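Local coordinates for Spermidine/putrescine ABC transporter, periplasmic binding protein (PDB 2V84), which probably binds polyamines such as spermidine and putrescine in the periplasm as the solute receptor of an ABC transporter, at residues T38-K43 against N277-P282; D82-M87 against S259-K264; R146-F151 against A252-V257. All coordinates share one frame; numbering follows the deposited sequence.

The three contacts lie within one solute-binding chain and are nested along it: interaction 3 falls inside the loop closed by interaction 2, and interaction 2 inside that of interaction 1. Interactions 1 and 2, with centres 21 Å apart, touch directly, since CD2 of F279 lies 3.6 Å from CZ of F260. Interactions 2 and 3 share strand 254-260, and their centres are 25 Å apart on opposite sides of the chain's centre. Interaction 3 is the one near the predicted spermidine site: the side chain of P254 comes within about 4 Å of that of E168. Interactions 1 and 3 do not touch, their nearest atoms being about 10 Å apart.

Interaction 1. Residues T38-K43 against N277-P282; sequences TSLIKK and NFFLEP
The ring of F278 reaches across to the helix of T38-K43 and meets L40 and K43, while F279 next to it receives the other methyl branch of L40. The evidence is clearest when F278 is followed outward. Its CB heads for the opposite helix, and a chi1 of 171°, with CG anti to the backbone N, extends the ring in that direction. At the far rim, CE1 comes 3.3 Å from the backbone O of L40 and 4.2 Å from CD2 of the same leucine. CZ is shared between two residues, lying 3.5 Å from L40 O and 3.7 Å from K43 CB. The lysine CB sits at the ring edge, near its plane, whereas the carbonyl oxygen approaches obliquely. Beside CZ, F278 CE2 is 4.2 Å from K43 C.

L40 answers with a forked tip. CD2 serves F278, and CD1 is 4.2 Å from CE1 of F279, the leucine side chain crossing that of F279 at about a right angle. No hydrogen bond joins the two segments, so the buried part of the contact rests on van der Waals packing. K43 contributes its CB at the exposed margin; the extended remainder of its chain leads elsewhere, to a salt bridge between NZ and E287, whose carboxylate also takes a hydrogen bond from S39 OG.

Around these residues, F279 stacks on Y127 and meets F260 edge-to-face, and L40 also touches H284 and F288 of helix 282-292. I41, whose CB points away from N277-P282, packs on V52 and Y54 of strand 51-57. In chain order helix 38-48 joins the adjacent parallel strands 26-32 and 51-57, a beta-alpha-beta unit, and helix 269-279 packs against it, as expected in an alpha/beta lobe of a periplasmic binding protein.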
loop_
_atom_site.group_PDB
_atom_site.type_symbol
_atom_site.label_atom_id
_atom_site.label_comp_id
_atom_site.label_asym_id
_atom_site.label_seq_id
_atom_site.Cartn_x
_atom_site.Cartn_y
_atom_site.Cartn_z
ATOM N N THR A 38 -0.464 7.029 16.236
ATOM C CA THR A 38 -0.217 8.138 17.167
ATOM C C THR A 38 0.464 7.663 18.443
ATOM O O THR A 38 1.239 8.409 19.041
ATOM C CB THR A 38 -1.508 8.895 17.552
ATOM O OG1 THR A 38 -2.508 7.950 17.933
ATOM C CG2 THR A 38 -2.024 9.741 16.394
ATOM N N SER A 39 0.183 6.422 18.843
ATOM C CA SER A 39 0.783 5.829 20.032
ATOM C C SER A 39 2.300 5.770 19.930
ATOM O O SER A 39 3.001 5.964 20.921
ATOM C CB SER A 39 0.233 4.431 20.277
ATOM O OG SER A 39 0.510 3.587 19.177
ATOM N N LEU A 40 2.797 5.494 18.726
ATOM C CA LEU A 40 4.222 5.473 18.452
ATOM C C LEU A 40 4.807 6.884 18.374
ATOM O O LEU A 40 5.946 7.129 18.813
ATOM C CB LEU A 40 4.484 4.692 17.155
ATOM C CG LEU A 40 4.416 3.175 17.313
ATOM C CD1 LEU A 40 4.423 2.449 15.969
ATOM C CD2 LEU A 40 5.539 2.663 18.217
ATOM N N ILE A 41 4.032 7.815 17.824
ATOM C CA ILE A 41 4.438 9.221 17.779
ATOM C C ILE A 41 4.628 9.820 19.182
ATOM O O ILE A 41 5.648 10.458 19.447
ATOM C CB ILE A 41 3.472 10.070 16.924
ATOM C CG1 ILE A 41 3.763 9.841 15.439
ATOM C CG2 ILE A 41 3.556 11.575 17.294
ATOM C CD1 ILE A 41 2.627 10.218 14.542
ATOM N N LYS A 42 3.660 9.592 20.073
ATOM C CA LYS A 42 3.751 10.023 21.470
ATOM C C LYS A 42 5.021 9.495 22.137
ATOM O O LYS A 42 5.668 10.215 22.890
ATOM C CB LYS A 42 2.531 9.552 22.300
ATOM C CG LYS A 42 1.155 9.584 21.612
ATOM C CD LYS A 42 0.176 10.589 22.259
ATOM C CE LYS A 42 0.069 11.900 21.458
ATOM N NZ LYS A 42 1.365 12.298 20.774
ATOM N N LYS A 43 5.364 8.238 21.860
ATOM C CA LYS A 43 6.530 7.590 22.459
ATOM C C LYS A 43 7.827 8.217 22.001
ATOM O O LYS A 43 8.730 8.418 22.801
ATOM C CB LYS A 43 6.532 6.084 22.180
ATOM C CG LYS A 43 5.686 5.299 23.156
ATOM C CD LYS A 43 5.284 3.938 22.631
ATOM C CE LYS A 43 4.072 3.434 23.399
ATOM N NZ LYS A 43 4.014 1.954 23.473
ATOM N N ASN A 277 14.911 5.030 12.623
ATOM C CA ASN A 277 15.568 4.114 13.537
ATOM C C ASN A 277 14.620 3.662 14.667
ATOM O O ASN A 277 14.579 2.490 14.999
ATOM C CB ASN A 277 16.856 4.737 14.095
ATOM C CG ASN A 277 17.772 3.704 14.713
ATOM O OD1 ASN A 277 18.133 2.729 14.065
ATOM N ND2 ASN A 277 18.149 3.911 15.976
ATOM N N PHE A 278 13.844 4.596 15.222
ATOM C CA PHE A 278 12.870 4.316 16.289
ATOM C C PHE A 278 11.755 3.379 15.781
ATOM O O PHE A 278 11.391 2.396 16.428
ATOM C CB PHE A 278 12.293 5.653 16.785
ATOM C CG PHE A 278 11.126 5.528 17.736
ATOM C CD1 PHE A 278 9.811 5.464 17.252
ATOM C CD2 PHE A 278 11.330 5.558 19.114
ATOM C CE1 PHE A 278 8.717 5.378 18.143
ATOM C CE2 PHE A 278 10.242 5.479 20.012
ATOM C CZ PHE A 278 8.944 5.391 19.521
ATOM N N PHE A 279 11.240 3.683 14.605
ATOM C CA PHE A 279 10.114 2.939 14.028
ATOM C C PHE A 279 10.493 1.480 13.771
ATOM O O PHE A 279 9.672 0.566 13.914
ATOM C CB PHE A 279 9.695 3.645 12.742
ATOM C CG PHE A 279 8.379 3.204 12.197
ATOM C CD1 PHE A 279 7.183 3.710 12.717
ATOM C CD2 PHE A 279 8.333 2.307 11.132
ATOM C CE1 PHE A 279 5.947 3.298 12.186
ATOM C CE2 PHE A 279 7.107 1.904 10.586
ATOM C CZ PHE A 279 5.915 2.400 11.130
ATOM N N LEU A 280 11.761 1.274 13.409
ATOM C CA LEU A 280 12.291 -0.064 13.141
ATOM C C LEU A 280 12.802 -0.813 14.384
ATOM O O LEU A 280 13.308 -1.924 14.253
ATOM C CB LEU A 280 13.395 -0.019 12.083
ATOM C CG LEU A 280 12.969 0.365 10.653
ATOM C CD1 LEU A 280 14.205 0.445 9.769
ATOM C CD2 LEU A 280 11.935 -0.577 10.072
ATOM N N GLU A 281 12.685 -0.208 15.564
ATOM C CA GLU A 281 12.893 -0.948 16.809
ATOM C C GLU A 281 11.831 -2.049 16.869
ATOM O O GLU A 281 10.669 -1.762 16.638
ATOM C CB GLU A 281 12.772 -0.020 18.015
ATOM C CG GLU A 281 13.597 -0.449 19.213
ATOM C CD GLU A 281 15.100 -0.339 18.996
ATOM O OE1 GLU A 281 15.620 0.810 18.896
ATOM O OE2 GLU A 281 15.766 -1.407 18.969
ATOM N N PRO A 282 12.234 -3.303 17.151
ATOM C CA PRO A 282 11.377 -4.501 17.065
ATOM C C PRO A 282 10.016 -4.393 17.742
ATOM O O PRO A 282 9.002 -4.768 17.142
ATOM C CB PRO A 282 12.226 -5.565 17.755
ATOM C CG PRO A 282 13.612 -5.152 17.419
ATOM C CD PRO A 282 13.600 -3.670 17.565
#

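Interaction 2. Residues D82-M87 against S259-K264; sequences DFVSIM and SFCIPK
V84 and C261 face each other across the interface between helix 81-89 and the extended chain of S259-K264, each with its CB pointing toward the other segment. One methyl branch does the touching: V84 CG2 lies 3.7 Å from C261 SG and 4.2 Å from S259 CB. With chi1 at 174°, CG1 takes the position anti to the backbone N and CG2 the one beside it, which directs CG2 at S259 and C261. Along S259-K264, these two residues present their side chains to the same flank, with F260 turned the other way between them. That alternation is the ordinary one of extended chain, and it lets a single methyl meet two partners. No hydrogen bond crosses the contact, and all three participants are buried.

V84 and S259 also touch Y117 in a loop. C261 bonds through its backbone to V77 of strand 76-77 and S259 to P79 just after it, while I262 bonds to E94 of strand 93-94. V84 of helix 81-89 lies on the S259/C261 side of the extended chain, and F260 turns away toward F275 and I276 of helix 269-279.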
loop_
_atom_site.group_PDB
_atom_site.type_symbol
_atom_site.label_atom_id
_atom_site.label_comp_id
_atom_site.label_asym_id
_atom_site.label_seq_id
_atom_site.Cartn_x
_atom_site.Cartn_y
_atom_site.Cartn_z
ATOM N N ASP A 82 6.846 2.918 -6.642
ATOM C CA ASP A 82 6.808 3.655 -7.903
ATOM C C ASP A 82 7.117 5.140 -7.704
ATOM O O ASP A 82 7.851 5.737 -8.498
ATOM C CB ASP A 82 5.496 3.418 -8.688
ATOM C CG ASP A 82 4.249 3.604 -7.844
ATOM O OD1 ASP A 82 4.289 3.323 -6.628
ATOM O OD2 ASP A 82 3.210 4.013 -8.410
ATOM N N PHE A 83 6.604 5.728 -6.629
ATOM C CA PHE A 83 6.900 7.133 -6.331
ATOM C C PHE A 83 8.301 7.361 -5.779
ATOM O O PHE A 83 8.843 8.455 -5.934
ATOM C CB PHE A 83 5.847 7.749 -5.410
ATOM C CG PHE A 83 4.628 8.199 -6.140
ATOM C CD1 PHE A 83 3.629 7.283 -6.458
ATOM C CD2 PHE A 83 4.493 9.524 -6.556
ATOM C CE1 PHE A 83 2.506 7.691 -7.167
ATOM C CE2 PHE A 83 3.353 9.937 -7.262
ATOM C CZ PHE A 83 2.371 9.009 -7.560
ATOM N N VAL A 84 8.927 6.350 -5.166
ATOM C CA VAL A 84 10.355 6.543 -4.825
ATOM C C VAL A 84 11.205 6.679 -6.103
ATOM O O VAL A 84 12.089 7.581 -6.203
ATOM C CB VAL A 84 10.902 5.456 -3.877
ATOM C CG1 VAL A 84 12.425 5.636 -3.676
ATOM C CG2 VAL A 84 10.192 5.537 -2.523
ATOM N N SER A 85 10.935 5.814 -7.075
ATOM C CA SER A 85 11.671 5.808 -8.337
ATOM C C SER A 85 11.449 7.099 -9.142
ATOM O O SER A 85 12.411 7.726 -9.611
ATOM C CB SER A 85 11.326 4.556 -9.138
ATOM O OG SER A 85 11.869 4.594 -10.460
ATOM N N ILE A 86 10.187 7.512 -9.270
ATOM C CA ILE A 86 9.828 8.805 -9.891
ATOM C C ILE A 86 10.572 9.963 -9.241
ATOM O O ILE A 86 11.159 10.813 -9.941
ATOM C CB ILE A 86 8.277 9.092 -9.804
ATOM C CG1 ILE A 86 7.486 8.152 -10.715
ATOM C CG2 ILE A 86 7.968 10.546 -10.140
ATOM C CD1 ILE A 86 5.999 7.963 -10.321
ATOM N N MET A 87 10.553 9.998 -7.907
ATOM C CA MET A 87 11.129 11.127 -7.160
ATOM C C MET A 87 12.654 11.146 -7.148
ATOM O O MET A 87 13.253 12.223 -7.075
ATOM C CB MET A 87 10.602 11.174 -5.730
ATOM C CG MET A 87 9.111 11.482 -5.659
ATOM S SD MET A 87 8.507 11.042 -4.035
ATOM C CE MET A 87 8.394 12.678 -3.349
ATOM N N SER A 259 7.871 3.449 1.879
ATOM C CA SER A 259 9.232 3.700 2.412
ATOM C C SER A 259 9.310 5.047 3.059
ATOM O O SER A 259 8.625 5.953 2.613
ATOM C CB SER A 259 10.250 3.745 1.276
ATOM O OG SER A 259 10.426 2.456 0.743
ATOM N N PHE A 260 10.181 5.195 4.059
ATOM C CA PHE A 260 10.608 6.503 4.544
ATOM C C PHE A 260 11.578 7.116 3.551
ATOM O O PHE A 260 12.539 6.468 3.091
ATOM C CB PHE A 260 11.396 6.406 5.850
ATOM C CG PHE A 260 10.589 6.011 7.067
ATOM C CD1 PHE A 260 9.755 6.919 7.702
ATOM C CD2 PHE A 260 10.737 4.734 7.611
ATOM C CE1 PHE A 260 9.042 6.577 8.854
ATOM C CE2 PHE A 260 10.043 4.384 8.777
ATOM C CZ PHE A 260 9.196 5.303 9.400
ATOM N N CYS A 261 11.348 8.390 3.246
ATOM C CA CYS A 261 12.284 9.153 2.437
ATOM C C CYS A 261 12.499 10.495 3.096
ATOM O O CYS A 261 11.616 10.987 3.825
ATOM C CB CYS A 261 11.734 9.356 1.015
ATOM S SG CYS A 261 11.497 7.827 0.128
ATOM N N ILE A 262 13.662 11.097 2.836
ATOM C CA ILE A 262 13.932 12.416 3.387
ATOM C C ILE A 262 13.779 13.443 2.259
ATOM O O ILE A 262 14.563 13.424 1.302
ATOM C CB ILE A 262 15.350 12.477 4.031
ATOM C CG1 ILE A 262 15.418 11.604 5.301
ATOM C CG2 ILE A 262 15.741 13.944 4.318
ATOM C CD1 ILE A 262 16.851 11.445 5.844
ATOM N N PRO A 263 12.755 14.335 2.349
ATOM C CA PRO A 263 12.551 15.296 1.253
ATOM C C PRO A 263 13.724 16.252 1.072
ATOM O O PRO A 263 14.340 16.647 2.055
ATOM C CB PRO A 263 11.316 16.093 1.707
ATOM C CG PRO A 263 10.589 15.170 2.642
ATOM C CD PRO A 263 11.738 14.507 3.401
ATOM N N LYS A 264 14.001 16.642 -0.171
ATOM C CA LYS A 264 14.982 17.696 -0.438
ATOM C C LYS A 264 14.669 18.913 0.426
ATOM O O LYS A 264 13.506 19.320 0.538
ATOM C CB LYS A 264 15.010 18.087 -1.919
ATOM C CG LYS A 264 15.959 19.243 -2.215
ATOM C CD LYS A 264 15.853 19.744 -3.643
ATOM C CE LYS A 264 16.584 21.058 -3.782
ATOM N NZ LYS A 264 17.355 21.109 -5.050
#

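Interaction 3. Residues R146-F151 against A252-V257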
loop_
_atom_site.group_PDB
_atom_site.type_symbol
_atom_site.label_atom_id
_atom_site.label_comp_id
_atom_site.label_asym_id
_atom_site.label_seq_id
_atom_site.Cartn_x
_atom_site.Cartn_y
_atom_site.Cartn_z
ATOM N N ARG A 146 -11.260 -18.046 -5.357
ATOM C CA ARG A 146 -10.483 -16.985 -4.714
ATOM C C ARG A 146 -9.568 -16.310 -5.738
ATOM O O ARG A 146 -8.338 -16.465 -5.722
ATOM C CB ARG A 146 -9.676 -17.564 -3.545
ATOM C CG ARG A 146 -10.521 -18.019 -2.372
ATOM C CD ARG A 146 -9.641 -18.200 -1.106
ATOM N NE ARG A 146 -10.423 -18.558 0.081
ATOM C CZ ARG A 146 -10.821 -19.794 0.404
ATOM N NH1 ARG A 146 -10.526 -20.839 -0.369
ATOM N NH2 ARG A 146 -11.535 -20.000 1.509
ATOM N N THR A 147 -10.191 -15.597 -6.671
ATOM C CA THR A 147 -9.521 -15.080 -7.862
ATOM C C THR A 147 -10.144 -13.729 -8.226
ATOM O O THR A 147 -11.266 -13.430 -7.823
ATOM C CB THR A 147 -9.659 -16.037 -9.105
ATOM O OG1 THR A 147 -11.036 -16.089 -9.522
ATOM C CG2 THR A 147 -9.207 -17.460 -8.790
ATOM N N TRP A 148 -9.429 -12.948 -9.029
ATOM C CA TRP A 148 -9.951 -11.654 -9.515
ATOM C C TRP A 148 -11.204 -11.799 -10.373
ATOM O O TRP A 148 -11.961 -10.849 -10.533
ATOM C CB TRP A 148 -8.871 -10.906 -10.320
ATOM C CG TRP A 148 -7.689 -10.534 -9.452
ATOM C CD1 TRP A 148 -6.468 -11.129 -9.445
ATOM C CD2 TRP A 148 -7.650 -9.519 -8.430
ATOM N NE1 TRP A 148 -5.667 -10.557 -8.482
ATOM C CE2 TRP A 148 -6.361 -9.563 -7.848
ATOM C CE3 TRP A 148 -8.572 -8.578 -7.959
ATOM C CZ2 TRP A 148 -5.971 -8.705 -6.805
ATOM C CZ3 TRP A 148 -8.190 -7.722 -6.924
ATOM C CH2 TRP A 148 -6.889 -7.783 -6.368
ATOM N N SER A 149 -11.373 -12.957 -11.005
ATOM C CA SER A 149 -12.509 -13.156 -11.875
ATOM C C SER A 149 -13.803 -13.146 -11.073
ATOM O O SER A 149 -14.884 -13.249 -11.643
ATOM C CB SER A 149 -12.357 -14.445 -12.665
ATOM O OG SER A 149 -11.394 -14.243 -13.713
ATOM N N ILE A 150 -13.702 -13.012 -9.752
ATOM C CA ILE A 150 -14.913 -12.907 -8.918
ATOM C C ILE A 150 -15.698 -11.649 -9.326
ATOM O O ILE A 150 -16.916 -11.566 -9.190
ATOM C CB ILE A 150 -14.571 -12.884 -7.400
ATOM C CG1 ILE A 150 -15.853 -13.063 -6.567
ATOM C CG2 ILE A 150 -13.782 -11.602 -7.008
ATOM C CD1 ILE A 150 -15.608 -13.609 -5.165
ATOM N N PHE A 151 -14.988 -10.666 -9.872
ATOM C CA PHE A 151 -15.653 -9.443 -10.305
ATOM C C PHE A 151 -16.432 -9.560 -11.621
ATOM O O PHE A 151 -17.170 -8.652 -11.990
ATOM C CB PHE A 151 -14.655 -8.269 -10.289
ATOM C CG PHE A 151 -14.169 -7.939 -8.908
ATOM C CD1 PHE A 151 -15.030 -7.331 -7.995
ATOM C CD2 PHE A 151 -12.853 -8.243 -8.510
ATOM C CE1 PHE A 151 -14.609 -7.023 -6.705
ATOM C CE2 PHE A 151 -12.413 -7.945 -7.234
ATOM C CZ PHE A 151 -13.300 -7.340 -6.317
ATOM N N ALA A 252 0.145 -13.315 -10.298
ATOM C CA ALA A 252 1.076 -12.391 -9.649
ATOM C C ALA A 252 0.386 -11.068 -9.345
ATOM O O ALA A 252 0.617 -10.067 -10.001
ATOM C CB ALA A 252 2.328 -12.178 -10.517
ATOM N N SER A 253 -0.492 -11.087 -8.346
ATOM C CA SER A 253 -1.274 -9.910 -7.961
ATOM C C SER A 253 -0.381 -8.740 -7.559
ATOM O O SER A 253 0.693 -8.953 -7.000
ATOM C CB SER A 253 -2.188 -10.246 -6.789
ATOM O OG SER A 253 -2.959 -11.389 -7.075
ATOM N N PRO A 254 -0.848 -7.500 -7.806
ATOM C CA PRO A 254 -0.061 -6.334 -7.419
ATOM C C PRO A 254 0.202 -6.232 -5.912
ATOM O O PRO A 254 -0.704 -6.394 -5.074
ATOM C CB PRO A 254 -0.886 -5.135 -7.893
ATOM C CG PRO A 254 -2.095 -5.653 -8.557
ATOM C CD PRO A 254 -2.134 -7.154 -8.444
ATOM N N VAL A 255 1.455 -5.923 -5.590
ATOM C CA VAL A 255 1.953 -5.770 -4.230
ATOM C C VAL A 255 2.533 -4.340 -4.118
ATOM O O VAL A 255 2.981 -3.777 -5.104
ATOM C CB VAL A 255 3.012 -6.892 -3.920
ATOM C CG1 VAL A 255 3.682 -6.705 -2.575
ATOM C CG2 VAL A 255 2.361 -8.277 -3.963
ATOM N N TYR A 256 2.482 -3.730 -2.937
ATOM C CA TYR A 256 3.075 -2.393 -2.749
ATOM C C TYR A 256 4.169 -2.405 -1.693
ATOM O O TYR A 256 4.148 -3.228 -0.793
ATOM C CB TYR A 256 2.006 -1.322 -2.406
ATOM C CG TYR A 256 1.376 -1.514 -1.047
ATOM C CD1 TYR A 256 2.041 -1.114 0.131
ATOM C CD2 TYR A 256 0.132 -2.097 -0.931
ATOM C CE1 TYR A 256 1.481 -1.332 1.387
ATOM C CE2 TYR A 256 -0.446 -2.293 0.309
ATOM C CZ TYR A 256 0.224 -1.911 1.461
ATOM O OH TYR A 256 -0.361 -2.142 2.685
ATOM N N VAL A 257 5.152 -1.515 -1.832
ATOM C CA VAL A 257 6.072 -1.223 -0.732
ATOM C C VAL A 257 6.095 0.296 -0.503
ATOM O O VAL A 257 6.309 1.060 -1.431
ATOM C CB VAL A 257 7.510 -1.785 -0.950
ATOM C CG1 VAL A 257 8.079 -1.332 -2.305
ATOM C CG2 VAL A 257 8.407 -1.384 0.232
#
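The backbones of W148 and S253 stay well apart, their CA atoms 9.0 Å from each other, and no main-chain hydrogen bond joins the segment at the start of a 3-10 turn to the one that leads into strand 254-260. The indole of W148 bridges this distance. Its CG stands anti to the carbonyl carbon, which sends the ring toward A252-V257, and a chi2 of 105° turns the NE1 edge to S253.

There NE1 donates a hydrogen bond of 3.2 Å to S253 OG, with an N-H...O angle of 159°. The serine oxygen lies only 11° out of the indole plane, so the bond runs from the ring edge, almost in plane. S253 CB is also at this edge, 3.9 Å from NE1 and 4.1 Å from CZ2. The hydroxyl is itself bonded to the backbone O of P248, a carbonyl that can only accept. S253 OG therefore accepts from the indole while donating to P248; the two bonds together probably hold the serine hydroxyl in place, and the first meets the need of a buried indole N-H.

Next along the chain, P254, the first residue of the strand, adds a looser apolar touch, its CD 4.5 Å from CZ2 of W148 and oblique to the ring. Elsewhere the indole meets H225 edge-to-face and packs on A172 and S176 of helix 166-176, the helix that also carries E168.

E168 belongs to a predicted spermidine site and touches P254, so the contact adjoins that site through P254. Strand 254-260 runs on antiparallel to strand 125-137, consistent with the paired strands that link the two lobes in type II periplasmic binding proteins.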